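Local coordinates for protein aromatic amino acid aminotransferase I (Candida albicans WO-1, PDB 6HNU) that probably transfers the amino group of aromatic amino acids to 2-oxoglutarate with the help of pyridoxal 5'-phosphate, giving an aromatic oxo-acid and glutamate, at residues F55-A60 / E84-A89; P65-G70 / L353-G358; P112-F117 / A342-W347; E247-L252 / F298-A303. All coordinates share one frame; numbering follows the deposited sequence.

Interaction 1: residues F55-A60 / E84-A89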
# COMPACT_ATOMS: atom_id res chain seq x y z
N PHE B 55 20.58 8.28 -2.17
CA PHE B 55 19.91 9.48 -1.58
C PHE B 55 20.71 9.94 -0.37
O PHE B 55 20.62 9.32 0.69
CB PHE B 55 18.46 9.19 -1.20
CG PHE B 55 17.62 8.63 -2.32
CD1 PHE B 55 17.07 9.47 -3.28
CD2 PHE B 55 17.39 7.28 -2.41
CE1 PHE B 55 16.26 8.96 -4.28
CE2 PHE B 55 16.61 6.77 -3.44
CZ PHE B 55 16.04 7.61 -4.36
N GLU B 56 21.46 11.02 -0.54
CA GLU B 56 22.35 11.57 0.51
C GLU B 56 21.49 12.41 1.45
O GLU B 56 21.78 12.48 2.66
CB GLU B 56 23.52 12.39 -0.08
CG GLU B 56 24.31 13.13 0.97
CD GLU B 56 24.93 12.25 2.02
OE1 GLU B 56 25.13 11.04 1.73
OE2 GLU B 56 25.19 12.74 3.16
N LYS B 57 20.47 13.04 0.88
CA LYS B 57 19.48 13.78 1.65
C LYS B 57 18.27 14.09 0.77
O LYS B 57 18.39 14.01 -0.48
CB LYS B 57 20.06 15.08 2.22
CG LYS B 57 20.06 16.29 1.32
CD LYS B 57 20.58 17.54 2.03
CE LYS B 57 20.69 18.72 1.08
NZ LYS B 57 21.39 19.87 1.70
N VAL B 58 17.17 14.35 1.45
CA VAL B 58 15.93 14.92 0.85
C VAL B 58 15.60 16.20 1.62
O VAL B 58 15.90 16.28 2.88
CB VAL B 58 14.76 13.92 0.86
CG1 VAL B 58 14.33 13.53 2.25
CG2 VAL B 58 13.58 14.50 0.10
N THR B 59 15.09 17.19 0.91
CA THR B 59 14.65 18.46 1.53
C THR B 59 13.24 18.77 1.04
O THR B 59 12.86 18.24 -0.01
CB THR B 59 15.62 19.61 1.24
OG1 THR B 59 15.40 20.04 -0.11
CG2 THR B 59 17.07 19.22 1.43
N ALA B 60 12.50 19.57 1.80
CA ALA B 60 11.25 20.19 1.35
C ALA B 60 11.17 21.63 1.86
O ALA B 60 11.67 21.91 2.96
CB ALA B 60 10.07 19.39 1.81
N GLU B 84 15.30 19.30 6.14
CA GLU B 84 16.33 18.43 5.56
C GLU B 84 16.34 17.12 6.35
O GLU B 84 16.35 17.16 7.60
CB GLU B 84 17.70 19.09 5.66
CG GLU B 84 17.79 20.36 4.84
CD GLU B 84 19.24 20.77 4.60
OE1 GLU B 84 19.98 20.78 5.60
OE2 GLU B 84 19.63 21.00 3.42
N VAL B 85 16.25 16.02 5.61
CA VAL B 85 16.56 14.68 6.15
C VAL B 85 17.77 14.11 5.41
O VAL B 85 17.66 13.67 4.24
CB VAL B 85 15.33 13.76 6.08
CG1 VAL B 85 15.66 12.47 6.80
CG2 VAL B 85 14.11 14.45 6.71
N PHE B 86 18.90 14.08 6.10
CA PHE B 86 20.13 13.43 5.62
C PHE B 86 20.05 11.91 5.80
O PHE B 86 19.28 11.40 6.66
CB PHE B 86 21.32 13.99 6.40
CG PHE B 86 21.66 15.41 6.03
CD1 PHE B 86 21.05 16.48 6.67
CD2 PHE B 86 22.61 15.67 5.06
CE1 PHE B 86 21.41 17.78 6.34
CE2 PHE B 86 22.95 16.98 4.72
CZ PHE B 86 22.34 18.02 5.36
N LYS B 87 20.88 11.21 5.02
CA LYS B 87 21.09 9.74 5.10
C LYS B 87 21.59 9.37 6.49
O LYS B 87 21.09 8.35 7.06
CB LYS B 87 22.06 9.32 3.99
CG LYS B 87 22.38 7.83 3.91
CD LYS B 87 22.77 7.45 2.49
CE LYS B 87 23.24 6.04 2.33
NZ LYS B 87 23.75 5.80 0.98
N LYS B 88 22.53 10.14 7.05
CA LYS B 88 23.19 9.78 8.34
C LYS B 88 22.60 10.58 9.50
O LYS B 88 22.48 11.82 9.39
CB LYS B 88 24.70 10.03 8.28
CG LYS B 88 25.48 9.23 7.23
CD LYS B 88 27.00 9.35 7.33
CE LYS B 88 27.50 10.63 7.97
NZ LYS B 88 28.95 10.87 7.76
N ALA B 89 22.28 9.90 10.60
CA ALA B 89 21.71 10.50 11.84
C ALA B 89 22.54 11.71 12.30
O ALA B 89 21.95 12.79 12.61
CB ALA B 89 21.59 9.45 12.90
O HOH W 1 24.16 12.24 5.55
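Strands 57-60 and 84-86 run antiparallel, their axes 4.6 Å apart at closest and at 173° to each other, with Lys-57 facing Phe-86, Val-58 facing Val-85 and Thr-59 facing Glu-84. Val-58 and Val-85 are the hydrogen-bonded pair: Val-58 N reaches Val-85 O at 2.9 Å, and Val-85 N returns a bond to Val-58 O. Past the strand end, Lys-87 N bonds to Glu-56 O at 2.8 Å. Lys-57, Thr-59, Glu-84 and Phe-86 share one face of this two-stranded sheet. Lys-57 places CG between its own N and carbonyl carbon (chi1 85°) and then runs out extended, alongside Phe-86, so that CD lies over the ring face, 4.0 Å from its centroid, in a CH-pi contact. Its NZ ends on Glu-84 OE2 at 2.7 Å, a salt bridge in which the ammonium nitrogen approaches from above the carboxylate plane. The Glu-84 stem also packs against Thr-59, CG to CG2 3.7 Å. A water joins Glu-56 OE2 to Lys-88 N, while Lys-87 sends its NZ to Phe-53 O. On the other face, Val-58 and Val-85 lie side by side and pack on Leu-99 of helix 99-102 and on helix 334-377, through Leu-339 and Ala-342 respectively. Residues 57-60 also pair antiparallel with a strand of the second subunit, continuing the sheet across the dimer interface.

Interaction 2: residues P65-G70 / L353-G358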
# COMPACT_ATOMS: atom_id res chain seq x y z
N PRO B 65 4.47 28.24 10.84
CA PRO B 65 3.47 28.62 11.81
C PRO B 65 3.72 30.08 12.19
O PRO B 65 4.88 30.49 12.25
CB PRO B 65 3.72 27.70 12.99
CG PRO B 65 4.47 26.51 12.41
CD PRO B 65 5.29 27.10 11.29
N SER B 66 2.65 30.84 12.46
CA SER B 66 1.30 30.36 12.68
C SER B 66 0.43 30.50 11.42
O SER B 66 -0.81 30.46 11.56
CB SER B 66 0.68 31.09 13.85
OG SER B 66 1.40 30.77 15.04
N PHE B 67 1.04 30.64 10.23
CA PHE B 67 0.31 30.73 8.93
C PHE B 67 -0.59 31.97 8.97
O PHE B 67 -1.74 31.95 8.46
CB PHE B 67 -0.45 29.44 8.62
CG PHE B 67 0.33 28.20 8.99
CD1 PHE B 67 1.40 27.77 8.21
CD2 PHE B 67 -0.01 27.47 10.11
CE1 PHE B 67 2.16 26.67 8.60
CE2 PHE B 67 0.74 26.36 10.48
CZ PHE B 67 1.81 25.96 9.72
N SER B 68 -0.04 33.08 9.48
CA SER B 68 -0.78 34.36 9.66
C SER B 68 -1.31 34.86 8.31
O SER B 68 -2.35 35.55 8.31
CB SER B 68 0.06 35.41 10.34
OG SER B 68 1.22 35.70 9.57
N GLY B 69 -0.67 34.49 7.20
CA GLY B 69 -1.10 34.86 5.83
C GLY B 69 -2.23 33.97 5.33
O GLY B 69 -2.70 34.23 4.21
N GLY B 70 -2.68 32.99 6.12
CA GLY B 70 -3.61 31.95 5.65
C GLY B 70 -2.84 30.76 5.11
O GLY B 70 -1.70 30.94 4.64
N LEU B 353 -1.41 22.36 15.28
CA LEU B 353 -2.70 22.94 15.72
C LEU B 353 -2.95 24.24 14.94
O LEU B 353 -4.09 24.45 14.54
CB LEU B 353 -2.68 23.15 17.23
CG LEU B 353 -2.76 21.90 18.07
CD1 LEU B 353 -2.58 22.25 19.54
CD2 LEU B 353 -4.07 21.14 17.85
N ASP B 354 -1.93 25.11 14.76
CA ASP B 354 -2.14 26.35 14.00
C ASP B 354 -2.64 25.99 12.59
O ASP B 354 -3.50 26.73 12.01
CB ASP B 354 -0.87 27.20 13.91
CG ASP B 354 -0.34 27.78 15.22
OD1 ASP B 354 -1.14 28.08 16.09
OD2 ASP B 354 0.89 28.00 15.28
N TRP B 355 -2.05 24.96 12.01
CA TRP B 355 -2.41 24.53 10.64
C TRP B 355 -3.88 24.09 10.62
O TRP B 355 -4.63 24.51 9.70
CB TRP B 355 -1.47 23.43 10.16
CG TRP B 355 -1.86 22.93 8.81
CD1 TRP B 355 -2.65 21.86 8.51
CD2 TRP B 355 -1.52 23.55 7.57
NE1 TRP B 355 -2.76 21.73 7.16
CE2 TRP B 355 -2.09 22.76 6.55
CE3 TRP B 355 -0.72 24.64 7.22
CZ2 TRP B 355 -1.90 23.03 5.20
CZ3 TRP B 355 -0.54 24.91 5.88
CH2 TRP B 355 -1.13 24.13 4.88
N LEU B 356 -4.28 23.28 11.59
CA LEU B 356 -5.68 22.76 11.68
C LEU B 356 -6.66 23.90 11.96
O LEU B 356 -7.79 23.86 11.42
CB LEU B 356 -5.73 21.68 12.77
CG LEU B 356 -4.78 20.51 12.55
CD1 LEU B 356 -4.92 19.55 13.70
CD2 LEU B 356 -5.02 19.81 11.21
N ILE B 357 -6.24 24.96 12.67
CA ILE B 357 -7.11 26.14 12.94
C ILE B 357 -7.26 26.97 11.66
O ILE B 357 -8.37 27.44 11.37
CB ILE B 357 -6.53 26.91 14.15
CG1 ILE B 357 -6.81 26.13 15.44
CG2 ILE B 357 -7.05 28.34 14.21
CD1 ILE B 357 -5.90 26.49 16.56
N GLY B 358 -6.20 27.09 10.88
CA GLY B 358 -6.19 27.73 9.55
C GLY B 358 -7.08 26.94 8.59
O GLY B 358 -7.89 27.56 7.85
O HOH W 2 -3.73 29.46 12.47
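Pro-65 and Ser-66 meet Asp-354 where the loop between strands 57-62 and 81-86 crosses the long helix 334-377, with a type I beta turn at Phe-67 to Gly-70 just beyond. Pro-65 rests its CB 3.7 Å from Asp-354 OD2, and a cis peptide bond leads on to Ser-66. In the conformer described here (Ser-66 has two), Ser-66 OG donates to the same oxygen, Asp-354 OD2, at 2.8 Å, approaching from well above the carboxylate plane, 62° out of it. The other carboxylate oxygen, Asp-354 OD1, accepts from His-272 NE2 of helix 272-278, a second partner for the group. A water bridges the backbones, donating to Ser-66 O and to Asp-354 O. Phe-67 then turns its side chain in toward the helix. Its ring is sandwiched: CA of Pro-65 sits over the centre of one face, and the opposite face receives the edge of the Trp-355 indole in a T-shaped pair, centroids 5.1 Å apart and planes at 82°. The chi1 of Trp-355, 177°, points the CE3 edge of its six-membered ring at the face of Phe-67, while NE1, at the far side of the indole, bonds to Val-301 O. The Asp-354 side chain touches the rim of the Phe-67 ring, and the helix backbone comes closer still, with Trp-355 N 3.5 Å from Phe-67 CE2.

Interaction 3: residues P112-F117 / A342-W347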
# COMPACT_ATOMS: atom_id res chain seq x y z
N PRO B 112 9.55 4.94 14.81
CA PRO B 112 9.26 5.40 16.17
C PRO B 112 8.98 6.91 16.34
O PRO B 112 8.05 7.27 17.09
CB PRO B 112 10.50 5.03 17.03
CG PRO B 112 11.41 4.20 16.13
CD PRO B 112 10.83 4.23 14.73
N GLU B 113 9.76 7.75 15.65
CA GLU B 113 9.65 9.22 15.73
C GLU B 113 8.27 9.65 15.21
O GLU B 113 7.62 10.55 15.80
CB GLU B 113 10.76 9.90 14.92
CG GLU B 113 12.15 9.69 15.50
CD GLU B 113 12.87 8.38 15.19
OE1 GLU B 113 12.33 7.48 14.47
OE2 GLU B 113 14.00 8.27 15.66
N PHE B 114 7.81 9.02 14.13
CA PHE B 114 6.50 9.38 13.52
C PHE B 114 5.37 8.92 14.45
O PHE B 114 4.47 9.72 14.77
CB PHE B 114 6.39 8.78 12.13
CG PHE B 114 5.04 9.05 11.52
CD1 PHE B 114 4.69 10.33 11.12
CD2 PHE B 114 4.10 8.04 11.45
CE1 PHE B 114 3.43 10.58 10.60
CE2 PHE B 114 2.84 8.29 10.93
CZ PHE B 114 2.52 9.55 10.49
N LEU B 115 5.41 7.64 14.88
CA LEU B 115 4.40 7.05 15.80
C LEU B 115 4.30 7.91 17.06
O LEU B 115 3.17 8.19 17.50
CB LEU B 115 4.78 5.62 16.17
CG LEU B 115 4.56 4.54 15.10
CD1 LEU B 115 4.95 3.16 15.62
CD2 LEU B 115 3.11 4.53 14.64
N GLN B 116 5.43 8.36 17.63
CA GLN B 116 5.41 9.18 18.86
C GLN B 116 4.59 10.46 18.63
O GLN B 116 3.74 10.80 19.47
CB GLN B 116 6.81 9.54 19.32
CG GLN B 116 6.80 10.42 20.58
CD GLN B 116 8.20 10.80 21.00
OE1 GLN B 116 8.93 11.46 20.27
NE2 GLN B 116 8.59 10.36 22.19
N PHE B 117 4.86 11.18 17.55
CA PHE B 117 4.16 12.44 17.26
C PHE B 117 2.67 12.16 17.09
O PHE B 117 1.82 12.84 17.67
CB PHE B 117 4.70 13.15 16.03
CG PHE B 117 4.08 14.50 15.85
CD1 PHE B 117 2.83 14.63 15.25
CD2 PHE B 117 4.74 15.64 16.26
CE1 PHE B 117 2.26 15.87 15.06
CE2 PHE B 117 4.16 16.89 16.10
CZ PHE B 117 2.93 17.00 15.50
N ALA B 342 9.37 15.16 9.64
CA ALA B 342 10.19 16.40 9.58
C ALA B 342 9.27 17.62 9.63
O ALA B 342 9.49 18.49 10.47
CB ALA B 342 11.07 16.37 8.38
N LEU B 343 8.19 17.63 8.83
CA LEU B 343 7.23 18.74 8.80
C LEU B 343 6.56 18.87 10.16
O LEU B 343 6.55 19.98 10.70
CB LEU B 343 6.25 18.55 7.63
CG LEU B 343 5.11 19.56 7.57
CD1 LEU B 343 4.66 19.76 6.12
CD2 LEU B 343 3.96 19.12 8.45
N LEU B 344 6.06 17.77 10.75
CA LEU B 344 5.26 17.85 11.99
C LEU B 344 6.14 18.31 13.15
O LEU B 344 5.64 19.07 14.00
CB LEU B 344 4.59 16.50 12.25
CG LEU B 344 3.49 16.11 11.25
CD1 LEU B 344 3.17 14.64 11.37
CD2 LEU B 344 2.24 16.94 11.43
N ARG B 345 7.39 17.84 13.21
CA ARG B 345 8.33 18.17 14.31
C ARG B 345 8.87 19.59 14.12
O ARG B 345 9.10 20.25 15.14
CB ARG B 345 9.43 17.13 14.38
CG ARG B 345 8.89 15.84 14.97
CD ARG B 345 9.89 14.73 15.09
NE ARG B 345 9.27 13.60 15.78
CZ ARG B 345 9.16 13.50 17.10
NH1 ARG B 345 9.65 14.46 17.89
NH2 ARG B 345 8.55 12.45 17.63
N LYS B 346 8.96 20.06 12.89
CA LYS B 346 9.42 21.46 12.61
C LYS B 346 8.32 22.42 13.06
O LYS B 346 8.60 23.43 13.75
CB LYS B 346 9.78 21.64 11.14
CG LYS B 346 10.25 23.05 10.78
CD LYS B 346 11.52 23.44 11.54
CE LYS B 346 11.96 24.86 11.26
NZ LYS B 346 13.16 25.20 12.07
N TRP B 347 7.06 22.08 12.76
CA TRP B 347 5.90 22.88 13.20
C TRP B 347 5.67 22.70 14.69
O TRP B 347 5.21 23.65 15.37
CB TRP B 347 4.68 22.45 12.38
CG TRP B 347 4.68 22.86 10.94
CD1 TRP B 347 5.59 23.57 10.23
CD2 TRP B 347 3.60 22.57 10.05
NE1 TRP B 347 5.16 23.72 8.94
CE2 TRP B 347 3.94 23.12 8.81
CE3 TRP B 347 2.39 21.90 10.20
CZ2 TRP B 347 3.08 23.03 7.70
CZ3 TRP B 347 1.55 21.80 9.11
CH2 TRP B 347 1.89 22.37 7.88
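Arg-345 NH2 donates to the backbone oxygen of Glu-113 in a bond of 2.8 Å that is nearly straight, with an N-H...O angle of 173°. The nitrogen sits in the carbonyl plane on a lone pair, and Glu-113 O in turn lies in the guanidinium plane. Arg-345 NE adds a weak bond to the same oxygen, its sounder partner being Asn-341 OD1 one turn earlier on its own helix. NH2 has a further partner in the side-chain amide oxygen of Gln-116: the distance from Arg-345 NH2 to Gln-116 OE1 is also 2.8 Å, but that oxygen is placed less surely. An extended Arg-345 chain from CG to NE carries the charge across the gap to helix 112-126. That gap is wide: helices 112-117 and 342-347 cross at 52° with axes 10.4 Å apart, joining helix 112-126 to the long helix 334-377 of this pyridoxal-phosphate-dependent aminotransferase. Large side chains fill the space beside the arginine. Phe-117 swings its ring away from its own N (chi1 -174°) and reaches over to Leu-344, whose CB sits over the centre of the ring face, 3.7 Å from the centroid, in a CH-pi contact. The branch atoms of Leu-344 follow the same ring: CD2 comes to 3.8 Å from Phe-117 CE1, and CD1 also meets Phe-114 CE1 at 4.1 Å. Phe-117 stacks in addition on His-349, and Glu-113 forms a salt bridge with Arg-101.

Interaction 4: residues E247-L252 / F298-A303. With PLP (pyridoxal-5'-phosphate), chain I; PHE (phenylalanine), chain J.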
# COMPACT_ATOMS: atom_id res chain seq x y z
N GLU B 247 -12.44 8.61 9.20
CA GLU B 247 -12.56 10.02 9.63
C GLU B 247 -11.51 10.87 8.93
O GLU B 247 -10.86 11.69 9.58
CB GLU B 247 -12.48 10.01 11.15
CG GLU B 247 -13.81 9.67 11.78
CD GLU B 247 -14.78 10.84 11.61
OE1 GLU B 247 -14.89 11.63 12.57
OE2 GLU B 247 -15.44 10.94 10.54
N PRO B 248 -11.42 10.84 7.59
CA PRO B 248 -10.47 11.72 6.89
C PRO B 248 -10.86 13.21 6.97
O PRO B 248 -10.00 14.07 6.80
CB PRO B 248 -10.49 11.19 5.47
CG PRO B 248 -11.92 10.67 5.32
CD PRO B 248 -12.31 10.12 6.67
N TYR B 249 -12.11 13.51 7.29
CA TYR B 249 -12.63 14.90 7.25
C TYR B 249 -12.75 15.47 8.67
O TYR B 249 -13.32 16.55 8.82
CB TYR B 249 -13.99 14.95 6.55
CG TYR B 249 -14.07 14.30 5.19
CD1 TYR B 249 -13.35 14.78 4.11
CD2 TYR B 249 -14.87 13.20 4.98
CE1 TYR B 249 -13.44 14.21 2.86
CE2 TYR B 249 -15.00 12.63 3.73
CZ TYR B 249 -14.27 13.12 2.67
OH TYR B 249 -14.37 12.57 1.41
N TYR B 250 -12.23 14.77 9.70
CA TYR B 250 -12.39 15.21 11.10
C TYR B 250 -11.92 16.65 11.28
O TYR B 250 -12.56 17.38 12.00
CB TYR B 250 -11.61 14.32 12.06
CG TYR B 250 -11.90 14.63 13.51
CD1 TYR B 250 -13.07 14.17 14.11
CD2 TYR B 250 -11.02 15.36 14.28
CE1 TYR B 250 -13.34 14.42 15.44
CE2 TYR B 250 -11.28 15.63 15.61
CZ TYR B 250 -12.45 15.18 16.18
OH TYR B 250 -12.72 15.43 17.47
N PHE B 251 -10.88 17.09 10.60
CA PHE B 251 -10.30 18.44 10.83
C PHE B 251 -10.87 19.40 9.78
O PHE B 251 -10.35 20.52 9.66
CB PHE B 251 -8.78 18.34 10.94
CG PHE B 251 -8.34 17.81 12.28
CD1 PHE B 251 -8.74 18.44 13.45
CD2 PHE B 251 -7.64 16.63 12.38
CE1 PHE B 251 -8.40 17.93 14.69
CE2 PHE B 251 -7.31 16.10 13.63
CZ PHE B 251 -7.68 16.76 14.77
N LEU B 252 -11.95 19.01 9.07
CA LEU B 252 -12.72 19.96 8.24
C LEU B 252 -13.97 20.37 9.03
O LEU B 252 -14.90 20.92 8.41
CB LEU B 252 -13.09 19.33 6.89
CG LEU B 252 -11.91 18.79 6.09
CD1 LEU B 252 -12.34 18.40 4.70
CD2 LEU B 252 -10.77 19.79 6.02
N PHE B 298 -3.73 11.84 6.58
CA PHE B 298 -3.21 13.19 6.23
C PHE B 298 -3.77 13.70 4.90
O PHE B 298 -3.49 14.84 4.52
CB PHE B 298 -1.69 13.15 6.14
CG PHE B 298 -1.04 13.07 7.48
CD1 PHE B 298 -1.34 13.99 8.47
CD2 PHE B 298 -0.09 12.10 7.73
CE1 PHE B 298 -0.65 13.98 9.68
CE2 PHE B 298 0.56 12.05 8.96
CZ PHE B 298 0.23 12.96 9.94
N SER B 299 -4.57 12.90 4.19
CA SER B 299 -4.96 13.22 2.79
C SER B 299 -5.65 14.57 2.69
O SER B 299 -5.29 15.30 1.75
CB SER B 299 -5.76 12.10 2.15
OG SER B 299 -4.92 11.00 1.97
N LYS B 300 -6.59 14.89 3.57
CA LYS B 300 -7.42 16.12 3.44
C LYS B 300 -6.80 17.26 4.25
O LYS B 300 -7.36 18.38 4.22
CB LYS B 300 -8.84 15.92 3.94
CG LYS B 300 -9.52 14.62 3.58
CD LYS B 300 -9.60 14.34 2.14
CE LYS B 300 -10.24 12.98 1.93
NZ LYS B 300 -10.43 12.67 0.50
N VAL B 301 -5.69 16.99 4.95
CA VAL B 301 -5.03 17.95 5.89
C VAL B 301 -3.72 18.43 5.28
O VAL B 301 -3.48 19.66 5.24
CB VAL B 301 -4.84 17.34 7.29
CG1 VAL B 301 -4.00 18.25 8.15
CG2 VAL B 301 -6.17 17.02 7.96
N LEU B 302 -2.87 17.53 4.80
CA LEU B 302 -1.59 17.90 4.17
C LEU B 302 -1.72 17.70 2.66
O LEU B 302 -1.81 18.72 1.93
CB LEU B 302 -0.47 17.07 4.80
CG LEU B 302 -0.25 17.24 6.31
CD1 LEU B 302 0.94 16.41 6.75
CD2 LEU B 302 -0.06 18.70 6.74
N ALA B 303 -1.75 16.45 2.17
CA ALA B 303 -1.92 16.18 0.72
C ALA B 303 -2.26 14.70 0.53
O ALA B 303 -1.70 13.85 1.21
CB ALA B 303 -0.68 16.56 -0.05
N1 PLP I . -12.66 7.35 3.30
C2 PLP I . -13.63 8.18 2.91
C2A PLP I . -14.98 8.04 3.51
C3 PLP I . -13.39 9.17 1.95
O3 PLP I . -14.44 9.94 1.55
C4 PLP I . -12.11 9.27 1.38
C4A PLP I . -11.84 10.27 0.35
C5 PLP I . -11.09 8.41 1.83
C6 PLP I . -11.43 7.46 2.76
C5A PLP I . -9.72 8.41 1.21
O4P PLP I . -8.69 8.39 2.23
P PLP I . -7.17 8.26 1.94
O1P PLP I . -6.60 8.45 3.32
O2P PLP I . -6.81 9.38 0.93
O3P PLP I . -6.94 6.87 1.36
N PHE J . -12.64 10.31 -0.82
CA PHE J . -12.16 10.72 -2.17
C PHE J . -13.38 10.77 -3.11
O PHE J . -14.31 11.54 -2.85
CB PHE J . -11.03 9.80 -2.63
CG PHE J . -10.78 9.78 -4.11
CD1 PHE J . -10.75 10.96 -4.84
CD2 PHE J . -10.57 8.58 -4.77
CE1 PHE J . -10.53 10.93 -6.22
CE2 PHE J . -10.35 8.55 -6.14
CZ PHE J . -10.32 9.73 -6.86
OXT PHE J . -13.46 10.04 -4.11
O HOH W 3 -7.37 13.58 5.81
O HOH W 4 -12.97 13.53 -0.95
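Lys-300 runs along Pro-248 and Tyr-249 toward the cofactor. Two successive bends, chi1 -41° and chi2 -58°, start the chain close to the Pro-248 carbonyl, Lys-300 CG lying 3.3 Å from Pro-248 O, and then it straightens. Its CE passes 4.0 Å from Pro-248 CB and 3.6 Å from Tyr-249 CE1, crossing the tyrosine at a slant. At the end, Lys-300 NZ shares a water with Tyr-249 OH and the carboxylate oxygen O of phenylalanine, and it also bonds to Tyr-105 OH of the second subunit. Tyr-249 keeps its CG beside the backbone N (chi1 -52°), an orientation that brings the hydroxyl to pyridoxal phosphate, whose O3 donates to Tyr-249 OH at 2.6 Å. Pro-248 CG lies over the rim of one face of the tyrosine ring and 3.9 Å from cofactor atom C2. Ser-299 OG donates to phosphate oxygen O2P at 2.7 Å. A second water ties the two loops, accepting a hydrogen bond from Lys-300 N and donating to Pro-248 O. Phe-251 CB packs on Val-301 CG2 at 4.2 Å, while Leu-252 CD2 touches Lys-300 O. Phenylalanine N is 1.4 Å from cofactor C4A, a covalent link as in an external aldimine or related adduct; the lysine, which forms the internal aldimine in fold-type I aminotransferases, here stands beside it in their characteristic cofactor site.

In the fold
From the N terminus, the antiparallel pair 55-60 and 84-89 closes a loop of 23 residues in interaction 1. Residues 65-70 lie inside that loop yet pair with 353-358, so interactions 1 and 2 cross. Within the long loop closed by interaction 2 nests interaction 3, which begins at 112-117 and ends at 342-347, and interaction 4 is nested inside interaction 3. Helix 334-377 links interactions 2 and 3; Trp-347 meets both Phe-67 and Trp-355, and Ala-342 reaches Val-85 of interaction 1. Phe-298 packs on Phe-114 and Leu-344, joining the cofactor loops of interaction 4 to the helix pair of interaction 3, and Trp-355 with Val-301 ties interaction 2 to interaction 4 directly.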